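Local atomic coordinates of glycosyl hydrolase, family 38 (PDB entry 5KBP), a protein that probably hydrolyses alpha-linked mannose residues from carbohydrates, as a bacterial alpha-mannosidase of glycoside hydrolase family 38. Residues A297-T311 with T729-L741. Sequence-based numbering, arbitrary orientation.
Sequences ANTSSARVYLKQWNT and TIFNEGLNEYEVL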
ATOM      1  N   ALA A 297     -19.968 -13.622 -13.076  1.00 47.64           N
ATOM      2  CA  ALA A 297     -19.010 -13.406 -14.155  1.00 49.82           C
ATOM      3  C   ALA A 297     -18.712 -11.927 -14.360  1.00 51.21           C
ATOM      4  O   ALA A 297     -17.647 -11.581 -14.884  1.00 62.39           O
ATOM      5  CB  ALA A 297     -19.528 -14.017 -15.455  1.00 50.61           C
ATOM      6  N   ASN A 298     -19.629 -11.044 -13.957  1.00 48.05           N
ATOM      7  CA  ASN A 298     -19.414  -9.608 -14.102  1.00 46.47           C
ATOM      8  C   ASN A 298     -18.325  -9.071 -13.181  1.00 45.79           C
ATOM      9  O   ASN A 298     -18.028  -7.874 -13.238  1.00 50.73           O
ATOM     10  CB  ASN A 298     -20.722  -8.853 -13.861  1.00 46.67           C
ATOM     11  CG  ASN A 298     -21.746  -9.115 -14.944  1.00 52.15           C
ATOM     12  OD1 ASN A 298     -22.871  -9.528 -14.666  1.00 53.17           O
ATOM     13  ND2 ASN A 298     -21.356  -8.886 -16.192  1.00 49.89           N
ATOM     14  N   THR A 299     -17.729  -9.914 -12.335  1.00 44.90           N
ATOM     15  CA  THR A 299     -16.557  -9.488 -11.580  1.00 47.84           C
ATOM     16  C   THR A 299     -15.375  -9.206 -12.497  1.00 48.89           C
ATOM     17  O   THR A 299     -14.481  -8.433 -12.136  1.00 41.42           O
ATOM     18  CB  THR A 299     -16.176 -10.551 -10.548  1.00 48.77           C
ATOM     19  OG1 THR A 299     -15.997 -11.814 -11.202  1.00 50.69           O
ATOM     20  CG2 THR A 299     -17.258 -10.684  -9.486  1.00 50.80           C
ATOM     21  N   SER A 300     -15.358  -9.815 -13.685  1.00 41.21           N
ATOM     22  CA  SER A 300     -14.272  -9.599 -14.632  1.00 50.21           C
ATOM     23  C   SER A 300     -14.201  -8.158 -15.123  1.00 49.25           C
ATOM     24  O   SER A 300     -13.132  -7.717 -15.560  1.00 51.05           O
ATOM     25  CB  SER A 300     -14.424 -10.555 -15.818  1.00 49.97           C
ATOM     26  OG  SER A 300     -15.752 -10.544 -16.313  1.00 56.73           O
ATOM     27  N   SER A 301     -15.306  -7.416 -15.061  1.00 36.07           N
ATOM     28  CA  SER A 301     -15.324  -6.017 -15.466  1.00 43.31           C
ATOM     29  C   SER A 301     -15.336  -5.052 -14.288  1.00 41.36           C
ATOM     30  O   SER A 301     -15.205  -3.841 -14.500  1.00 49.50           O
ATOM     31  CB  SER A 301     -16.539  -5.738 -16.362  1.00 41.12           C
ATOM     32  OG  SER A 301     -17.753  -5.945 -15.660  1.00 44.78           O
ATOM     33  N   ALA A 302     -15.491  -5.551 -13.065  1.00 38.95           N
ATOM     34  CA  ALA A 302     -15.477  -4.687 -11.893  1.00 44.65           C
ATOM     35  C   ALA A 302     -14.066  -4.180 -11.629  1.00 44.76           C
ATOM     36  O   ALA A 302     -13.113  -4.963 -11.596  1.00 41.21           O
ATOM     37  CB  ALA A 302     -16.004  -5.444 -10.675  1.00 36.10           C
ATOM     38  N   ARG A 303     -13.939  -2.866 -11.433  1.00 36.25           N
ATOM     39  CA  ARG A 303     -12.658  -2.207 -11.175  1.00 41.44           C
ATOM     40  C   ARG A 303     -11.602  -2.649 -12.192  1.00 45.34           C
ATOM     41  O   ARG A 303     -10.657  -3.375 -11.886  1.00 44.08           O
ATOM     42  CB  ARG A 303     -12.188  -2.479  -9.743  1.00 41.41           C
ATOM     43  CG  ARG A 303     -13.160  -2.034  -8.662  1.00 41.45           C
ATOM     44  CD  ARG A 303     -12.626  -2.384  -7.282  1.00 46.99           C
ATOM     45  NE  ARG A 303     -13.546  -2.021  -6.208  1.00 41.09           N
ATOM     46  CZ  ARG A 303     -13.440  -0.921  -5.468  1.00 42.24           C
ATOM     47  NH1 ARG A 303     -12.451  -0.063  -5.682  1.00 40.67           N
ATOM     48  NH2 ARG A 303     -14.323  -0.681  -4.508  1.00 44.62           N
ATOM     49  N   VAL A 304     -11.795  -2.175 -13.425  1.00 44.84           N
ATOM     50  CA  VAL A 304     -10.977  -2.632 -14.546  1.00 40.60           C
ATOM     51  C   VAL A 304      -9.507  -2.282 -14.342  1.00 43.14           C
ATOM     52  O   VAL A 304      -8.619  -2.963 -14.872  1.00 43.76           O
ATOM     53  CB  VAL A 304     -11.524  -2.053 -15.868  1.00 41.94           C
ATOM     54  CG1 VAL A 304     -11.442  -0.532 -15.862  1.00 48.25           C
ATOM     55  CG2 VAL A 304     -10.788  -2.640 -17.065  1.00 34.71           C
ATOM     56  N   TYR A 305      -9.221  -1.233 -13.565  1.00 40.34           N
ATOM     57  CA  TYR A 305      -7.832  -0.849 -13.331  1.00 36.80           C
ATOM     58  C   TYR A 305      -7.062  -1.942 -12.603  1.00 41.18           C
ATOM     59  O   TYR A 305      -5.849  -2.081 -12.798  1.00 52.35           O
ATOM     60  CB  TYR A 305      -7.769   0.465 -12.551  1.00 32.76           C
ATOM     61  CG  TYR A 305      -8.444   0.430 -11.197  1.00 38.75           C
ATOM     62  CD1 TYR A 305      -9.789   0.750 -11.062  1.00 44.67           C
ATOM     63  CD2 TYR A 305      -7.734   0.093 -10.051  1.00 42.11           C
ATOM     64  CE1 TYR A 305     -10.409   0.726  -9.827  1.00 45.53           C
ATOM     65  CE2 TYR A 305      -8.346   0.066  -8.812  1.00 43.10           C
ATOM     66  CZ  TYR A 305      -9.683   0.384  -8.706  1.00 45.34           C
ATOM     67  OH  TYR A 305     -10.298   0.360  -7.474  1.00 45.39           O
ATOM     68  N   LEU A 306      -7.743  -2.724 -11.762  1.00 41.25           N
ATOM     69  CA  LEU A 306      -7.102  -3.879 -11.143  1.00 43.37           C
ATOM     70  C   LEU A 306      -6.699  -4.904 -12.195  1.00 42.63           C
ATOM     71  O   LEU A 306      -5.585  -5.441 -12.165  1.00 39.42           O
ATOM     72  CB  LEU A 306      -8.041  -4.514 -10.114  1.00 40.70           C
ATOM     73  CG  LEU A 306      -8.432  -3.697  -8.884  1.00 37.47           C
ATOM     74  CD1 LEU A 306      -9.486  -4.438  -8.081  1.00 38.87           C
ATOM     75  CD2 LEU A 306      -7.218  -3.400  -8.023  1.00 39.47           C
ATOM     76  N   LYS A 307      -7.602  -5.191 -13.137  1.00 44.43           N
ATOM     77  CA  LYS A 307      -7.307  -6.167 -14.179  1.00 40.81           C
ATOM     78  C   LYS A 307      -6.210  -5.665 -15.109  1.00 46.96           C
ATOM     79  O   LYS A 307      -5.389  -6.454 -15.592  1.00 51.17           O
ATOM     80  CB  LYS A 307      -8.573  -6.493 -14.975  1.00 34.78           C
ATOM     81  CG  LYS A 307      -9.493  -7.522 -14.327  1.00 42.17           C
ATOM     82  CD  LYS A 307     -10.262  -6.954 -13.149  1.00 38.74           C
ATOM     83  CE  LYS A 307     -11.308  -7.940 -12.665  1.00 37.08           C
ATOM     84  NZ  LYS A 307     -12.037  -7.428 -11.474  1.00 33.50           N
ATOM     85  N   GLN A 308      -6.183  -4.358 -15.378  1.00 45.31           N
ATOM     86  CA  GLN A 308      -5.137  -3.800 -16.227  1.00 48.79           C
ATOM     87  C   GLN A 308      -3.773  -3.905 -15.556  1.00 39.83           C
ATOM     88  O   GLN A 308      -2.786  -4.293 -16.192  1.00 45.98           O
ATOM     89  CB  GLN A 308      -5.460  -2.347 -16.572  1.00 41.93           C
ATOM     90  CG  GLN A 308      -6.652  -2.187 -17.501  1.00 40.60           C
ATOM     91  CD  GLN A 308      -6.949  -0.737 -17.830  1.00 48.51           C
ATOM     92  OE1 GLN A 308      -6.829   0.143 -16.978  1.00 52.28           O
ATOM     93  NE2 GLN A 308      -7.337  -0.482 -19.073  1.00 44.29           N
ATOM     94  N   TRP A 309      -3.699  -3.563 -14.269  1.00 39.86           N
ATOM     95  CA  TRP A 309      -2.439  -3.684 -13.545  1.00 36.60           C
ATOM     96  C   TRP A 309      -2.006  -5.139 -13.431  1.00 40.78           C
ATOM     97  O   TRP A 309      -0.813  -5.449 -13.533  1.00 44.48           O
ATOM     98  CB  TRP A 309      -2.563  -3.050 -12.160  1.00 36.44           C
ATOM     99  CG  TRP A 309      -2.168  -1.610 -12.133  1.00 51.38           C
ATOM    100  CD1 TRP A 309      -2.976  -0.535 -12.355  1.00 53.35           C
ATOM    101  CD2 TRP A 309      -0.861  -1.087 -11.876  1.00 50.41           C
ATOM    102  NE1 TRP A 309      -2.252   0.628 -12.250  1.00 52.03           N
ATOM    103  CE2 TRP A 309      -0.951   0.316 -11.956  1.00 51.74           C
ATOM    104  CE3 TRP A 309       0.376  -1.669 -11.583  1.00 50.29           C
ATOM    105  CZ2 TRP A 309       0.150   1.146 -11.756  1.00 46.73           C
ATOM    106  CZ3 TRP A 309       1.467  -0.844 -11.386  1.00 50.43           C
ATOM    107  CH2 TRP A 309       1.347   0.547 -11.472  1.00 51.42           C
ATOM    108  N   ASN A 310      -2.959  -6.047 -13.217  1.00 47.24           N
ATOM    109  CA  ASN A 310      -2.616  -7.461 -13.111  1.00 45.64           C
ATOM    110  C   ASN A 310      -2.023  -7.976 -14.417  1.00 44.30           C
ATOM    111  O   ASN A 310      -1.012  -8.688 -14.414  1.00 48.19           O
ATOM    112  CB  ASN A 310      -3.847  -8.275 -12.719  1.00 35.97           C
ATOM    113  CG  ASN A 310      -3.499  -9.690 -12.308  1.00 41.00           C
ATOM    114  OD1 ASN A 310      -2.408  -9.949 -11.799  1.00 44.53           O
ATOM    115  ND2 ASN A 310      -4.424 -10.615 -12.531  1.00 49.77           N
ATOM    116  N   THR A 311      -2.640  -7.621 -15.546  1.00 34.82           N
ATOM    117  CA  THR A 311      -2.082  -7.986 -16.844  1.00 39.01           C
ATOM    118  C   THR A 311      -0.681  -7.414 -17.018  1.00 44.41           C
ATOM    119  O   THR A 311       0.223  -8.101 -17.507  1.00 49.61           O
ATOM    120  CB  THR A 311      -3.002  -7.503 -17.969  1.00 38.54           C
ATOM    121  OG1 THR A 311      -4.249  -8.206 -17.908  1.00 36.61           O
ATOM    122  CG2 THR A 311      -2.362  -7.740 -19.330  1.00 30.96           C
ATOM    123  N   THR A 729     -10.872 -11.807 -34.828  1.00 46.32           N
ATOM    124  CA  THR A 729     -10.270 -11.964 -33.512  1.00 45.58           C
ATOM    125  C   THR A 729     -10.107 -10.592 -32.872  1.00 52.14           C
ATOM    126  O   THR A 729      -9.604  -9.662 -33.511  1.00 59.05           O
ATOM    127  CB  THR A 729      -8.910 -12.669 -33.595  1.00 47.87           C
ATOM    128  OG1 THR A 729      -9.076 -13.983 -34.141  1.00 49.57           O
ATOM    129  CG2 THR A 729      -8.284 -12.782 -32.211  1.00 38.43           C
ATOM    130  N   ILE A 730     -10.538 -10.472 -31.619  1.00 48.66           N
ATOM    131  CA  ILE A 730     -10.431  -9.236 -30.851  1.00 47.40           C
ATOM    132  C   ILE A 730      -9.567  -9.523 -29.633  1.00 51.66           C
ATOM    133  O   ILE A 730      -9.953 -10.323 -28.772  1.00 53.39           O
ATOM    134  CB  ILE A 730     -11.809  -8.704 -30.426  1.00 45.65           C
ATOM    135  CG1 ILE A 730     -12.714  -8.509 -31.646  1.00 48.06           C
ATOM    136  CG2 ILE A 730     -11.662  -7.405 -29.651  1.00 36.46           C
ATOM    137  CD1 ILE A 730     -12.194  -7.494 -32.631  1.00 46.93           C
ATOM    138  N   PHE A 731      -8.407  -8.878 -29.558  1.00 44.39           N
ATOM    139  CA  PHE A 731      -7.515  -9.036 -28.421  1.00 45.17           C
ATOM    140  C   PHE A 731      -7.523  -7.775 -27.566  1.00 49.86           C
ATOM    141  O   PHE A 731      -7.955  -6.704 -28.004  1.00 52.66           O
ATOM    142  CB  PHE A 731      -6.087  -9.378 -28.868  1.00 51.29           C
ATOM    143  CG  PHE A 731      -5.497  -8.411 -29.857  1.00 50.17           C
ATOM    144  CD1 PHE A 731      -5.669  -8.600 -31.219  1.00 46.22           C
ATOM    145  CD2 PHE A 731      -4.741  -7.333 -29.425  1.00 49.02           C
ATOM    146  CE1 PHE A 731      -5.116  -7.720 -32.131  1.00 48.00           C
ATOM    147  CE2 PHE A 731      -4.185  -6.449 -30.334  1.00 50.87           C
ATOM    148  CZ  PHE A 731      -4.371  -6.644 -31.688  1.00 48.55           C
ATOM    149  N   ASN A 732      -7.043  -7.917 -26.332  1.00 43.60           N
ATOM    150  CA  ASN A 732      -7.165  -6.858 -25.339  1.00 46.27           C
ATOM    151  C   ASN A 732      -6.058  -7.005 -24.303  1.00 46.46           C
ATOM    152  O   ASN A 732      -5.324  -7.995 -24.282  1.00 45.16           O
ATOM    153  CB  ASN A 732      -8.539  -6.898 -24.661  1.00 55.18           C
ATOM    154  CG  ASN A 732      -8.701  -8.098 -23.745  1.00 54.62           C
ATOM    155  OD1 ASN A 732      -8.427  -8.018 -22.548  1.00 48.86           O
ATOM    156  ND2 ASN A 732      -9.142  -9.219 -24.307  1.00 56.58           N
ATOM    157  N   GLU A 733      -5.958  -5.998 -23.435  1.00 48.37           N
ATOM    158  CA  GLU A 733      -5.034  -6.002 -22.300  1.00 45.90           C
ATOM    159  C   GLU A 733      -5.831  -5.638 -21.051  1.00 53.43           C
ATOM    160  O   GLU A 733      -6.054  -4.456 -20.774  1.00 66.98           O
ATOM    161  CB  GLU A 733      -3.877  -5.032 -22.515  1.00 54.78           C
ATOM    162  CG  GLU A 733      -3.012  -5.333 -23.723  1.00 71.09           C
ATOM    163  CD  GLU A 733      -1.829  -4.395 -23.829  1.00 79.91           C
ATOM    164  OE1 GLU A 733      -1.546  -3.685 -22.842  1.00 81.48           O
ATOM    165  OE2 GLU A 733      -1.182  -4.364 -24.897  1.00 76.45           O
ATOM    166  N   GLY A 734      -6.257  -6.649 -20.299  1.00 54.58           N
ATOM    167  CA  GLY A 734      -6.974  -6.413 -19.063  1.00 45.13           C
ATOM    168  C   GLY A 734      -8.455  -6.151 -19.212  1.00 43.98           C
ATOM    169  O   GLY A 734      -9.105  -5.791 -18.224  1.00 46.11           O
ATOM    170  N   LEU A 735      -9.011  -6.315 -20.413  1.00 41.61           N
ATOM    171  CA  LEU A 735     -10.446  -6.152 -20.643  1.00 46.04           C
ATOM    172  C   LEU A 735     -11.047  -7.554 -20.698  1.00 44.46           C
ATOM    173  O   LEU A 735     -11.282  -8.124 -21.762  1.00 56.45           O
ATOM    174  CB  LEU A 735     -10.702  -5.359 -21.920  1.00 44.10           C
ATOM    175  CG  LEU A 735      -9.769  -4.173 -22.184  1.00 42.98           C
ATOM    176  CD1 LEU A 735     -10.146  -3.470 -23.482  1.00 41.48           C
ATOM    177  CD2 LEU A 735      -9.773  -3.195 -21.015  1.00 38.79           C
ATOM    178  N   ASN A 736     -11.301  -8.109 -19.515  1.00 42.66           N
ATOM    179  CA  ASN A 736     -11.533  -9.538 -19.357  1.00 51.44           C
ATOM    180  C   ASN A 736     -13.002  -9.941 -19.420  1.00 50.36           C
ATOM    181  O   ASN A 736     -13.298 -11.137 -19.321  1.00 52.81           O
ATOM    182  CB  ASN A 736     -10.925 -10.015 -18.034  1.00 50.99           C
ATOM    183  CG  ASN A 736      -9.433  -9.751 -17.954  1.00 55.10           C
ATOM    184  OD1 ASN A 736      -8.959  -9.065 -17.049  1.00 55.62           O
ATOM    185  ND2 ASN A 736      -8.685 -10.291 -18.908  1.00 60.96           N
ATOM    186  N   GLU A 737     -13.926  -8.998 -19.582  1.00 44.59           N
ATOM    187  CA  GLU A 737     -15.339  -9.316 -19.748  1.00 50.23           C
ATOM    188  C   GLU A 737     -15.752  -9.059 -21.190  1.00 45.36           C
ATOM    189  O   GLU A 737     -15.468  -7.989 -21.740  1.00 43.19           O
ATOM    190  CB  GLU A 737     -16.221  -8.497 -18.804  1.00 54.08           C
ATOM    191  CG  GLU A 737     -17.674  -8.958 -18.796  1.00 42.25           C
ATOM    192  CD  GLU A 737     -18.594  -7.992 -18.084  1.00 53.14           C
ATOM    193  OE1 GLU A 737     -19.197  -7.131 -18.759  1.00 57.09           O
ATOM    194  OE2 GLU A 737     -18.712  -8.088 -16.846  1.00 51.41           O
ATOM    195  N   TYR A 738     -16.428 -10.036 -21.792  1.00 41.79           N
ATOM    196  CA  TYR A 738     -16.936  -9.905 -23.148  1.00 41.93           C
ATOM    197  C   TYR A 738     -18.293 -10.585 -23.236  1.00 50.09           C
ATOM    198  O   TYR A 738     -18.710 -11.318 -22.333  1.00 50.16           O
ATOM    199  CB  TYR A 738     -15.972 -10.508 -24.179  1.00 38.63           C
ATOM    200  CG  TYR A 738     -16.020 -12.018 -24.246  1.00 38.68           C
ATOM    201  CD1 TYR A 738     -15.290 -12.794 -23.358  1.00 37.39           C
ATOM    202  CD2 TYR A 738     -16.796 -12.670 -25.199  1.00 38.43           C
ATOM    203  CE1 TYR A 738     -15.328 -14.173 -23.414  1.00 43.54           C
ATOM    204  CE2 TYR A 738     -16.843 -14.049 -25.260  1.00 42.31           C
ATOM    205  CZ  TYR A 738     -16.106 -14.795 -24.365  1.00 46.09           C
ATOM    206  OH  TYR A 738     -16.149 -16.168 -24.423  1.00 43.65           O
ATOM    207  N   GLU A 739     -18.981 -10.341 -24.348  1.00 48.09           N
ATOM    208  CA  GLU A 739     -20.241 -11.008 -24.641  1.00 53.12           C
ATOM    209  C   GLU A 739     -20.421 -11.070 -26.149  1.00 55.93           C
ATOM    210  O   GLU A 739     -20.212 -10.070 -26.842  1.00 69.34           O
ATOM    211  CB  GLU A 739     -21.426 -10.282 -23.993  1.00 57.30           C
ATOM    212  CG  GLU A 739     -22.778 -10.888 -24.338  1.00 60.98           C
ATOM    213  CD  GLU A 739     -23.925 -10.222 -23.603  1.00 69.12           C
ATOM    214  OE1 GLU A 739     -24.967 -10.881 -23.408  1.00 64.65           O
ATOM    215  OE2 GLU A 739     -23.784  -9.043 -23.218  1.00 70.27           O
ATOM    216  N   VAL A 740     -20.795 -12.241 -26.650  1.00 49.18           N
ATOM    217  CA  VAL A 740     -21.082 -12.439 -28.065  1.00 46.38           C
ATOM    218  C   VAL A 740     -22.588 -12.301 -28.242  1.00 52.17           C
ATOM    219  O   VAL A 740     -23.358 -13.155 -27.792  1.00 59.23           O
ATOM    220  CB  VAL A 740     -20.578 -13.799 -28.562  1.00 48.80           C
ATOM    221  CG1 VAL A 740     -20.807 -13.933 -30.058  1.00 47.43           C
ATOM    222  CG2 VAL A 740     -19.107 -13.971 -28.222  1.00 51.34           C
ATOM    223  N   LEU A 741     -23.011 -11.222 -28.895  1.00 51.12           N
ATOM    224  CA  LEU A 741     -24.430 -10.936 -29.031  1.00 55.16           C
ATOM    225  C   LEU A 741     -25.072 -11.871 -30.056  1.00 65.03           C
ATOM    226  O   LEU A 741     -24.399 -12.624 -30.768  1.00 68.95           O
ATOM    227  CB  LEU A 741     -24.644  -9.472 -29.415  1.00 58.12           C
ATOM    228  CG  LEU A 741     -24.862  -8.475 -28.269  1.00 57.62           C
ATOM    229  CD1 LEU A 741     -23.841  -8.655 -27.151  1.00 57.97           C
ATOM    230  CD2 LEU A 741     -24.825  -7.049 -28.793  1.00 53.09           C
TER
HETATM  231  O   HOH W   1     -11.491  -5.895 -17.105  1.00 47.90           O
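Glu737 reaches into the turn formed by Asn298 to Ser301 and shows how a single buried carboxylate can join two distant parts of a chain. With CG anti to the backbone N (chi1 -171°) and the next bond also extended, the side chain runs straight out from the start of its strand, its CB passing 3.3 Å from Ser300 OG. At its end OE2 takes two hydrogen bonds, from Asn298 ND2 at 2.8 Å and from Ser301 OG at 2.6 Å. These donors approach from opposite faces of the carboxylate, both well out of its plane, whereas the acceptor lies in the amide plane of Asn298 and the N-H points at it almost directly (173°). The amide and carboxylate are thus steeply turned against each other. OE1 is hydrogen-bonded to Thr749 OG1, so both oxygens are held.

Backbone meets backbone where Gly734 CA lies 4.3 Å from Gln308 CA, leaving no room for a side chain; the glycine's backbone angles also favour its kind. Thr311 OG1, hydrogen-bonded to Lys307 O, rests 3.5 Å from Gly734 CA. Lys307 CG makes a van der Waals contact with OD1 of Asn736, whose amide has its main polar partner in Gln715; the lysine then bends at chi2 and carries NZ away to the carbonyls of Thr299, Ala302 and Ile356. Val304 CG2 meets Leu735 CD2 at 4.1 Å. A water accepts from Asn736 N and lies within hydrogen-bonding distance of Ser300 O and Gly734 O.

This structural packing joins the alpha-mannosidase middle domain to the C-terminal beta domain: the loop Glu733 to Asn736, leading from strand 727-732 to strand 737-740 of another antiparallel sheet, sits on helix 304-332, with strand 772-783 touching Gln308 and Leu735 and helix 362-393 packing against Leu306 and Asn310.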